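Local structure of Non-ribosomal peptide synthetase (Methanobrevibacter ruminantium, 6VTJ) at residues I316-L321 / K371-L376; D66-N71 / R75-L80; K347-M352 / E428-I433; K153-L158 / K204-E209. The protein probably carries a thioester-bound peptide on the phosphopantetheine arm of its carrier domain and releases it reductively, using NAD(P)H, in the adjoining reductase domain. All coordinates share one frame; numbering follows the deposited sequence.

Contact 1. Residues I316-L321 / K371-L376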
# COMPACT_ATOMS: atom_id res chain seq x y z
N ILE A 316 9.42 -7.96 4.17
CA ILE A 316 8.35 -8.02 5.15
C ILE A 316 7.10 -7.52 4.43
O ILE A 316 6.91 -6.30 4.28
CB ILE A 316 8.67 -7.18 6.39
CG1 ILE A 316 9.90 -7.75 7.13
CG2 ILE A 316 7.47 -7.09 7.34
CD1 ILE A 316 10.24 -6.98 8.43
N ARG A 317 6.24 -8.43 3.98
CA ARG A 317 4.97 -8.04 3.37
C ARG A 317 3.95 -7.63 4.43
O ARG A 317 3.61 -8.42 5.32
CB ARG A 317 4.41 -9.19 2.53
CG ARG A 317 5.32 -9.57 1.37
CD ARG A 317 4.89 -10.86 0.72
NE ARG A 317 5.71 -11.15 -0.45
CZ ARG A 317 5.91 -12.36 -0.94
NH1 ARG A 317 5.34 -13.41 -0.36
NH2 ARG A 317 6.67 -12.51 -2.03
N VAL A 318 3.45 -6.41 4.34
CA VAL A 318 2.44 -5.93 5.29
C VAL A 318 1.09 -5.86 4.58
O VAL A 318 0.98 -5.98 3.36
CB VAL A 318 2.83 -4.58 5.94
CG1 VAL A 318 4.12 -4.75 6.77
CG2 VAL A 318 2.94 -3.45 4.92
N GLY A 319 0.04 -5.69 5.38
CA GLY A 319 -1.30 -5.79 4.85
C GLY A 319 -2.07 -4.49 4.91
O GLY A 319 -1.69 -3.50 4.29
N ASN A 320 -3.16 -4.49 5.68
CA ASN A 320 -4.09 -3.36 5.80
C ASN A 320 -3.66 -2.51 7.00
O ASN A 320 -4.06 -2.77 8.14
CB ASN A 320 -5.51 -3.88 5.93
CG ASN A 320 -6.56 -2.78 6.06
OD1 ASN A 320 -6.43 -1.69 5.50
ND2 ASN A 320 -7.63 -3.08 6.78
N LEU A 321 -2.85 -1.47 6.73
CA LEU A 321 -2.22 -0.67 7.78
C LEU A 321 -3.25 0.26 8.43
O LEU A 321 -3.67 1.25 7.82
CB LEU A 321 -1.06 0.14 7.20
CG LEU A 321 0.08 -0.68 6.59
CD1 LEU A 321 1.21 0.24 6.18
CD2 LEU A 321 0.59 -1.74 7.57
N LYS A 371 6.34 -2.78 15.59
CA LYS A 371 6.96 -3.75 16.49
C LYS A 371 7.33 -5.03 15.75
O LYS A 371 8.42 -5.58 15.95
CB LYS A 371 6.03 -4.08 17.65
CG LYS A 371 5.81 -2.96 18.64
CD LYS A 371 5.06 -3.49 19.85
CE LYS A 371 4.32 -2.39 20.58
NZ LYS A 371 3.63 -2.95 21.78
N GLY A 372 6.43 -5.54 14.91
CA GLY A 372 6.72 -6.77 14.20
C GLY A 372 7.81 -6.63 13.17
O GLY A 372 8.55 -7.59 12.91
N ILE A 373 7.93 -5.45 12.55
CA ILE A 373 9.02 -5.22 11.60
C ILE A 373 10.35 -5.25 12.33
O ILE A 373 11.32 -5.88 11.89
CB ILE A 373 8.81 -3.89 10.86
CG1 ILE A 373 7.75 -4.07 9.78
CG2 ILE A 373 10.12 -3.38 10.26
CD1 ILE A 373 7.12 -2.77 9.34
N LEU A 374 10.41 -4.58 13.49
CA LEU A 374 11.64 -4.59 14.26
C LEU A 374 11.99 -5.99 14.74
O LEU A 374 13.17 -6.35 14.78
CB LEU A 374 11.51 -3.63 15.44
CG LEU A 374 11.48 -2.17 15.01
CD1 LEU A 374 11.56 -1.27 16.24
CD2 LEU A 374 12.61 -1.86 14.03
N ALA A 375 10.99 -6.81 15.10
CA ALA A 375 11.30 -8.17 15.55
C ALA A 375 11.78 -9.04 14.40
O ALA A 375 12.76 -9.78 14.54
CB ALA A 375 10.08 -8.82 16.22
N LEU A 376 11.08 -8.99 13.27
CA LEU A 376 11.44 -9.84 12.14
C LEU A 376 12.78 -9.45 11.54
O LEU A 376 13.43 -10.30 10.93
CB LEU A 376 10.33 -9.82 11.09
CG LEU A 376 9.02 -10.40 11.63
CD1 LEU A 376 7.83 -10.10 10.71
CD2 LEU A 376 9.14 -11.90 11.90
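Ile316 and Val318 of strand 313-322 meet Ile373 and Leu376 of helix 366-376, a helix-on-sheet layer of the Rossmann-type reductase domain. The short strand and helix axes run nearly antiparallel, at 165° and 10.2 Å, a spacing usual for a helix laid over a sheet. Ile316 does most of the work. Its CG1 stands anti to the carbonyl carbon (chi1 -64°) and the chain runs on extended, which carries CD1 against the helix backbone, 3.8 Å from Ile373 O; that carbonyl is also hydrogen-bonded by Ser377 OG, so the methyl packs against a polar atom that already has a partner. Farther along the helix, Leu376 offers its CB to the same Ile316 CD1 at 3.9 Å. The other branch of Ile316, CG2, lies 3.9 Å from Ile373 CG1, the two branched side chains crossing obliquely. Arg317 turns to the other face of the sheet, where it forms a salt bridge with Glu300. Ile256 of the adjacent strand 252-258 touches both Val318 and Ile373, and Leu138 and Ile142 of helix 137-149 also pack on Ile373, so the contact is buried. Val318 faces the helix again but more loosely, its CG1 4.4 Å from Ile373 CD1.

Contact 2. Residues D66-N71 / R75-L80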
# COMPACT_ATOMS: atom_id res chain seq x y z
N ASP A 66 -10.14 2.08 -13.15
CA ASP A 66 -8.86 1.92 -13.83
C ASP A 66 -8.96 2.20 -15.33
O ASP A 66 -7.93 2.44 -15.97
CB ASP A 66 -8.27 0.51 -13.60
CG ASP A 66 -9.11 -0.61 -14.22
OD1 ASP A 66 -9.46 -0.54 -15.42
OD2 ASP A 66 -9.40 -1.60 -13.50
N ASP A 67 -10.18 2.18 -15.87
CA ASP A 67 -10.38 2.47 -17.29
C ASP A 67 -9.86 3.85 -17.66
O ASP A 67 -9.28 4.02 -18.73
CB ASP A 67 -11.86 2.35 -17.64
CG ASP A 67 -12.32 0.92 -17.76
OD1 ASP A 67 -11.46 0.06 -18.06
OD2 ASP A 67 -13.53 0.64 -17.57
N ILE A 68 -10.06 4.85 -16.79
CA ILE A 68 -9.64 6.19 -17.18
C ILE A 68 -8.14 6.37 -17.03
O ILE A 68 -7.54 7.19 -17.75
CB ILE A 68 -10.47 7.25 -16.41
CG1 ILE A 68 -9.88 8.66 -16.56
CG2 ILE A 68 -10.63 6.87 -14.97
CD1 ILE A 68 -9.97 9.21 -17.98
N PHE A 69 -7.49 5.58 -16.17
CA PHE A 69 -6.03 5.59 -16.10
C PHE A 69 -5.41 4.86 -17.29
O PHE A 69 -4.33 5.25 -17.76
CB PHE A 69 -5.56 4.96 -14.79
CG PHE A 69 -5.82 5.82 -13.60
CD1 PHE A 69 -4.90 6.78 -13.20
CD2 PHE A 69 -7.02 5.72 -12.90
CE1 PHE A 69 -5.14 7.59 -12.11
CE2 PHE A 69 -7.28 6.53 -11.82
CZ PHE A 69 -6.34 7.47 -11.42
N ARG A 70 -6.06 3.81 -17.81
CA ARG A 70 -5.49 3.10 -18.95
C ARG A 70 -5.83 3.77 -20.28
O ARG A 70 -5.06 3.64 -21.24
CB ARG A 70 -5.97 1.64 -18.97
N ASN A 71 -6.96 4.47 -20.37
CA ASN A 71 -7.41 5.13 -21.60
C ASN A 71 -7.70 6.58 -21.26
O ASN A 71 -8.81 6.91 -20.82
CB ASN A 71 -8.64 4.44 -22.19
CG ASN A 71 -8.59 2.93 -22.07
OD1 ASN A 71 -9.25 2.33 -21.22
ND2 ASN A 71 -7.78 2.30 -22.91
N ARG A 75 -11.14 9.68 -27.17
CA ARG A 75 -10.96 8.76 -28.29
C ARG A 75 -10.73 7.34 -27.80
O ARG A 75 -11.46 6.40 -28.16
CB ARG A 75 -9.81 9.29 -29.17
CG ARG A 75 -9.25 8.44 -30.31
CD ARG A 75 -10.18 8.20 -31.52
NE ARG A 75 -10.88 9.36 -32.08
CZ ARG A 75 -10.38 10.21 -32.98
NH1 ARG A 75 -9.14 10.07 -33.44
NH2 ARG A 75 -11.13 11.22 -33.42
N ALA A 76 -9.73 7.17 -26.92
CA ALA A 76 -9.45 5.85 -26.35
C ALA A 76 -10.62 5.33 -25.52
O ALA A 76 -10.99 4.15 -25.61
CB ALA A 76 -8.18 5.92 -25.50
N LEU A 77 -11.24 6.20 -24.72
CA LEU A 77 -12.37 5.78 -23.90
C LEU A 77 -13.53 5.30 -24.75
O LEU A 77 -14.26 4.38 -24.37
CB LEU A 77 -12.82 6.93 -23.00
CG LEU A 77 -12.34 6.90 -21.56
CD1 LEU A 77 -12.72 8.20 -20.86
CD2 LEU A 77 -12.92 5.69 -20.82
N ALA A 78 -13.72 5.90 -25.93
CA ALA A 78 -14.80 5.49 -26.81
C ALA A 78 -14.47 4.17 -27.49
O ALA A 78 -15.34 3.29 -27.62
CB ALA A 78 -15.07 6.58 -27.85
N LYS A 79 -13.22 4.00 -27.93
CA LYS A 79 -12.81 2.68 -28.43
C LYS A 79 -13.11 1.60 -27.40
O LYS A 79 -13.63 0.53 -27.73
CB LYS A 79 -11.33 2.69 -28.80
CG LYS A 79 -10.94 3.74 -29.84
CD LYS A 79 -9.91 3.22 -30.83
CE LYS A 79 -9.07 2.11 -30.20
NZ LYS A 79 -7.72 1.97 -30.82
N LEU A 80 -12.83 1.89 -26.12
CA LEU A 80 -13.11 0.93 -25.05
C LEU A 80 -14.61 0.69 -24.90
O LEU A 80 -15.06 -0.47 -24.87
CB LEU A 80 -12.53 1.43 -23.72
CG LEU A 80 -13.09 0.75 -22.45
CD1 LEU A 80 -12.67 -0.72 -22.36
CD2 LEU A 80 -12.72 1.50 -21.18
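Leu80 reaches back against the side of helix 65-70 with one methyl, CD2, which meets Asp67. Its CG is anti to the backbone N (chi1 163°), and CD2 is the branch that carries the chain on extended, ending 3.5 Å from Asp67 CG. The two side chains cross at about a right angle, and CD2 is almost equally far from both carboxylate oxygens. The polar end of Asp67 is engaged by the backbone: OD2 accepts a hydrogen bond from Arg64 N. Asn71, the first residue to leave the helical conformation, packs by its CB on Ala76 CB at 3.7 Å. Its carbonyl turns to the second helix, with Asn71 O 3.6 Å from Leu77 CG. On the buried side, Ile68 holds CG1 anti to the backbone N (chi1 168°), so that its CD1 reaches at a slant to Leu77 CD1 at 4.1 Å. Behind this pair, Leu52 and Ile53 of helix 46-58 cover Ile68, while Ile20 and Phe24 of helix 15-28 cover Leu77. Two helices joined by a short turn, closing on a shared apolar core, are characteristic of the helical bundle of the phosphopantetheine-bearing carrier domain.

Contact 3. Residues K347-M352 / E428-I433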
# COMPACT_ATOMS: atom_id res chain seq x y z
N LYS A 347 -21.31 3.33 4.85
CA LYS A 347 -22.05 4.14 5.81
C LYS A 347 -22.99 5.11 5.11
O LYS A 347 -24.14 5.28 5.52
CB LYS A 347 -21.06 4.88 6.73
CG LYS A 347 -21.71 5.70 7.83
CD LYS A 347 -21.91 7.15 7.38
CE LYS A 347 -22.70 7.98 8.39
NZ LYS A 347 -22.94 9.36 7.87
N LYS A 348 -22.53 5.76 4.03
CA LYS A 348 -23.37 6.75 3.35
C LYS A 348 -24.61 6.10 2.75
O LYS A 348 -25.73 6.59 2.94
CB LYS A 348 -22.58 7.49 2.27
CG LYS A 348 -21.41 8.36 2.76
CD LYS A 348 -21.89 9.66 3.37
CE LYS A 348 -20.73 10.62 3.60
NZ LYS A 348 -19.92 10.84 2.36
N LEU A 349 -24.43 5.00 2.03
CA LEU A 349 -25.57 4.25 1.54
C LEU A 349 -26.37 3.62 2.67
O LEU A 349 -27.55 3.30 2.48
CB LEU A 349 -25.12 3.15 0.57
CG LEU A 349 -24.13 3.52 -0.53
CD1 LEU A 349 -23.92 2.37 -1.51
CD2 LEU A 349 -24.62 4.76 -1.27
N GLY A 350 -25.78 3.45 3.85
CA GLY A 350 -26.46 2.71 4.91
C GLY A 350 -26.71 1.25 4.60
O GLY A 350 -27.62 0.66 5.18
N ALA A 351 -25.92 0.64 3.71
CA ALA A 351 -26.17 -0.75 3.35
C ALA A 351 -24.92 -1.37 2.76
O ALA A 351 -24.02 -0.68 2.27
CB ALA A 351 -27.33 -0.86 2.35
N MET A 352 -24.87 -2.70 2.83
CA MET A 352 -23.88 -3.51 2.13
C MET A 352 -24.56 -4.80 1.71
O MET A 352 -25.46 -5.28 2.41
CB MET A 352 -22.67 -3.81 3.02
CG MET A 352 -23.05 -4.30 4.43
SD MET A 352 -21.59 -4.70 5.41
CE MET A 352 -22.40 -5.24 6.92
N GLU A 428 -21.54 11.56 -4.96
CA GLU A 428 -20.30 11.52 -4.19
C GLU A 428 -20.29 10.35 -3.22
O GLU A 428 -19.21 9.83 -2.88
CB GLU A 428 -20.10 12.83 -3.42
CG GLU A 428 -21.33 13.25 -2.62
CD GLU A 428 -21.09 14.46 -1.72
OE2 GLU A 428 -21.85 14.63 -0.72
N ASN A 429 -21.48 9.89 -2.81
CA ASN A 429 -21.59 8.85 -1.79
C ASN A 429 -20.87 7.56 -2.18
O ASN A 429 -20.46 6.82 -1.29
CB ASN A 429 -23.06 8.54 -1.54
CG ASN A 429 -23.77 9.64 -0.80
OD1 ASN A 429 -23.15 10.52 -0.22
ND2 ASN A 429 -25.10 9.58 -0.81
N ILE A 430 -20.73 7.26 -3.47
CA ILE A 430 -20.10 6.01 -3.88
C ILE A 430 -18.66 6.23 -4.33
O ILE A 430 -18.00 5.27 -4.80
CB ILE A 430 -20.91 5.28 -4.95
CG1 ILE A 430 -20.93 6.10 -6.25
CG2 ILE A 430 -22.31 4.95 -4.43
CD1 ILE A 430 -21.52 5.34 -7.45
N GLN A 431 -18.13 7.44 -4.16
CA GLN A 431 -16.74 7.73 -4.50
C GLN A 431 -15.80 6.67 -3.94
O GLN A 431 -14.96 6.12 -4.67
CB GLN A 431 -16.36 9.11 -3.98
CG GLN A 431 -14.87 9.42 -4.07
CD GLN A 431 -14.58 10.91 -3.91
OE1 GLN A 431 -15.20 11.74 -4.57
NE2 GLN A 431 -13.66 11.24 -3.02
N GLY A 432 -15.98 6.35 -2.66
CA GLY A 432 -15.21 5.33 -1.99
C GLY A 432 -15.10 4.09 -2.84
O GLY A 432 -14.01 3.80 -3.37
N ILE A 433 -16.23 3.42 -3.08
CA ILE A 433 -16.11 2.14 -3.77
C ILE A 433 -15.65 2.37 -5.21
O ILE A 433 -14.97 1.51 -5.79
CB ILE A 433 -17.42 1.34 -3.71
CG1 ILE A 433 -18.59 2.16 -4.24
CG2 ILE A 433 -17.69 0.89 -2.29
CD1 ILE A 433 -19.86 1.36 -4.34
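Lys348 and Asn429 cross at about a right angle, the aliphatic part of the lysine lying over the asparagine amide. Lys348 CB sits 3.9 Å from Asn429 CG, and the bend at chi2 (-76°) brings Lys348 CD to 3.9 Å from Asn429 OD1. The amide is held from its other end, where Asn429 ND2 donates to Asn425 OD1. Lys348 NZ stays 5.3 Å from Glu428 OE2, a distance at which the opposite charges may attract weakly, without contact. Leu349 takes a different line. With CG anti to the carbonyl carbon (chi1 -47°), it comes at a slant to its partners and brings CD2 to 3.9 Å from Ile430 CG2 and 4.1 Å from Asn429 CB. Both segments are turning points of the chain: Gly350, with positive phi, is the C-prime residue of a Schellman motif closing helix 338-349 of the reductase domain, and Ile430 is the N-cap residue of helix 431-435. The end of one helix therefore packs beside the start of another. Ile421 of helix 415-423 covers Leu349, and Tyr422 of the same helix touches Ile430. Thr345, one turn back along helix 338-349, gives its OG1 to a hydrogen bond with Asn429 O.

Contact 4. Residues K153-L158 / K204-E209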
# COMPACT_ATOMS: atom_id res chain seq x y z
N LYS A 153 21.48 3.73 17.17
CA LYS A 153 21.14 5.00 16.54
C LYS A 153 20.24 4.74 15.34
O LYS A 153 20.30 3.67 14.72
CB LYS A 153 22.39 5.74 16.07
CG LYS A 153 23.21 6.39 17.16
CD LYS A 153 24.10 7.47 16.57
CE LYS A 153 25.03 6.91 15.52
NZ LYS A 153 26.09 7.90 15.14
N ILE A 154 19.42 5.72 14.98
CA ILE A 154 18.57 5.62 13.80
C ILE A 154 18.74 6.88 12.94
O ILE A 154 18.46 7.99 13.39
CB ILE A 154 17.10 5.39 14.17
CG1 ILE A 154 16.25 5.20 12.91
CG2 ILE A 154 16.54 6.52 15.01
CD1 ILE A 154 14.92 4.55 13.19
N TYR A 155 19.23 6.69 11.73
CA TYR A 155 19.34 7.74 10.72
C TYR A 155 18.07 7.76 9.89
O TYR A 155 17.69 6.74 9.33
CB TYR A 155 20.53 7.46 9.80
CG TYR A 155 21.89 7.47 10.47
CD1 TYR A 155 22.29 6.41 11.28
CD2 TYR A 155 22.78 8.52 10.27
CE1 TYR A 155 23.55 6.41 11.89
CE2 TYR A 155 24.03 8.53 10.87
CZ TYR A 155 24.41 7.48 11.68
OH TYR A 155 25.65 7.49 12.27
N CYS A 156 17.45 8.92 9.77
CA CYS A 156 16.18 9.04 9.04
C CYS A 156 16.42 9.92 7.83
O CYS A 156 16.70 11.11 7.97
CB CYS A 156 15.09 9.63 9.92
SG CYS A 156 14.84 8.75 11.46
N MET A 157 16.27 9.35 6.64
CA MET A 157 16.49 10.11 5.41
C MET A 157 15.18 10.72 4.92
O MET A 157 14.22 9.99 4.67
CB MET A 157 17.10 9.23 4.32
CG MET A 157 17.70 10.04 3.19
SD MET A 157 18.05 9.07 1.71
CE MET A 157 19.36 8.02 2.30
N LEU A 158 15.16 12.01 4.75
CA LEU A 158 14.01 12.71 4.29
C LEU A 158 14.30 14.04 3.61
O LEU A 158 15.35 14.59 3.77
CB LEU A 158 13.08 12.93 5.44
CG LEU A 158 13.51 13.76 6.62
CD1 LEU A 158 13.41 15.22 6.38
CD2 LEU A 158 12.88 13.40 7.92
N LYS A 204 25.53 8.63 -0.84
CA LYS A 204 26.98 8.76 -0.69
C LYS A 204 27.35 9.34 0.67
O LYS A 204 28.29 8.86 1.31
CB LYS A 204 27.54 9.61 -1.82
N GLN A 205 26.60 10.33 1.15
CA GLN A 205 26.91 10.95 2.44
C GLN A 205 26.84 9.98 3.61
O GLN A 205 27.33 10.33 4.70
CB GLN A 205 25.95 12.12 2.70
CG GLN A 205 24.51 11.70 2.99
CD GLN A 205 23.59 12.89 3.15
OE1 GLN A 205 23.87 13.80 3.93
NE2 GLN A 205 22.46 12.88 2.42
N LEU A 206 26.25 8.80 3.43
CA LEU A 206 26.15 7.83 4.51
C LEU A 206 27.22 6.76 4.47
O LEU A 206 27.25 5.89 5.34
CB LEU A 206 24.78 7.15 4.48
CG LEU A 206 23.56 8.05 4.57
CD1 LEU A 206 22.35 7.21 4.28
CD2 LEU A 206 23.47 8.71 5.95
N GLU A 207 28.11 6.79 3.47
CA GLU A 207 29.03 5.67 3.32
C GLU A 207 30.10 5.63 4.41
O GLU A 207 30.80 4.62 4.52
CB GLU A 207 29.67 5.73 1.94
CG GLU A 207 28.65 5.65 0.83
CD GLU A 207 29.26 5.16 -0.46
OE1 GLU A 207 28.49 4.80 -1.39
OE2 GLU A 207 30.50 5.13 -0.54
N ASP A 208 30.24 6.68 5.21
CA ASP A 208 31.18 6.71 6.33
C ASP A 208 30.46 6.77 7.67
O ASP A 208 31.00 7.32 8.64
CB ASP A 208 32.15 7.88 6.18
N GLU A 209 29.22 6.21 7.74
CA GLU A 209 28.40 6.14 8.94
C GLU A 209 28.22 4.69 9.37
O GLU A 209 28.11 3.80 8.52
CB GLU A 209 27.01 6.76 8.73
CG GLU A 209 27.01 8.24 8.38
CD GLU A 209 27.54 9.12 9.49
OE1 GLU A 209 27.40 8.74 10.67
OE2 GLU A 209 28.09 10.20 9.17
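Strand 154-158 faces two overlapping type I turns, Lys204 to Glu207 and Leu206 to Glu209, with the backbones well apart: the nearest CA atoms, those of Tyr155 and Leu206, are 9.2 Å from each other. Side chains bridge the space. Tyr155 OH donates a hydrogen bond of 2.7 Å to Glu209 OE1, meeting that oxygen on its anti side and 23° out of the carboxylate plane. The carboxylate oxygen lies at the ring edge, near the ring plane, while ring and carboxylate planes are turned 53° apart. In the glutamate, the bend at chi2 (-65°) turns the carboxylate to the ring, Glu209 CD 3.8 Å from Tyr155 CE2. The tyrosine oxygen also accepts a hydrogen bond of 2.9 Å from Lys153 NZ, so it relays between a lysine and a carboxylate whose charged atoms do not touch; the ammonium would probably make the hydroxyl a stronger donor to Glu209. The strand belongs to the parallel part of the large sheet of the Rossmann-type reductase domain, between strands 129-132 and 190-194, and the turns lie in the connection leading to strand 213-216. Leu206 fills the apolar part of the contact. Its CD1 meets Met157 CE at 3.7 Å, and Leu206 CD2 lies 4.4 Å from Tyr155 CD2, oblique to the ring. A phenylalanine in place of Tyr155 would probably leave Lys153 NZ and Glu209 OE1 without their shared partner and the carboxylate freer to turn. Ile193 of strand 190-194 and Leu130 of strand 129-132 touch both Tyr155 and Leu206.

Contacts 1 and 4 both build on the large sheet of the reductase domain; their centres lie 22 Å apart and their nearest atoms about 7 Å. Contact 2 belongs to the carrier domain, 37 Å from contact 1 between centres and on the opposite side of the chain's centre. Contact 3 comes closer to the carrier, its nearest atoms about 9 Å from those of contact 2. Bound 4'-phosphopantetheine relates three of them: it is about 10 Å from the side chains of Val318 in contact 1 and Ile68 in contact 2, and about 13 Å from Ile430 in contact 3. Its pocket draws on both domains, including Ser46 and Tyr65 as well as Tyr224 and Thr336.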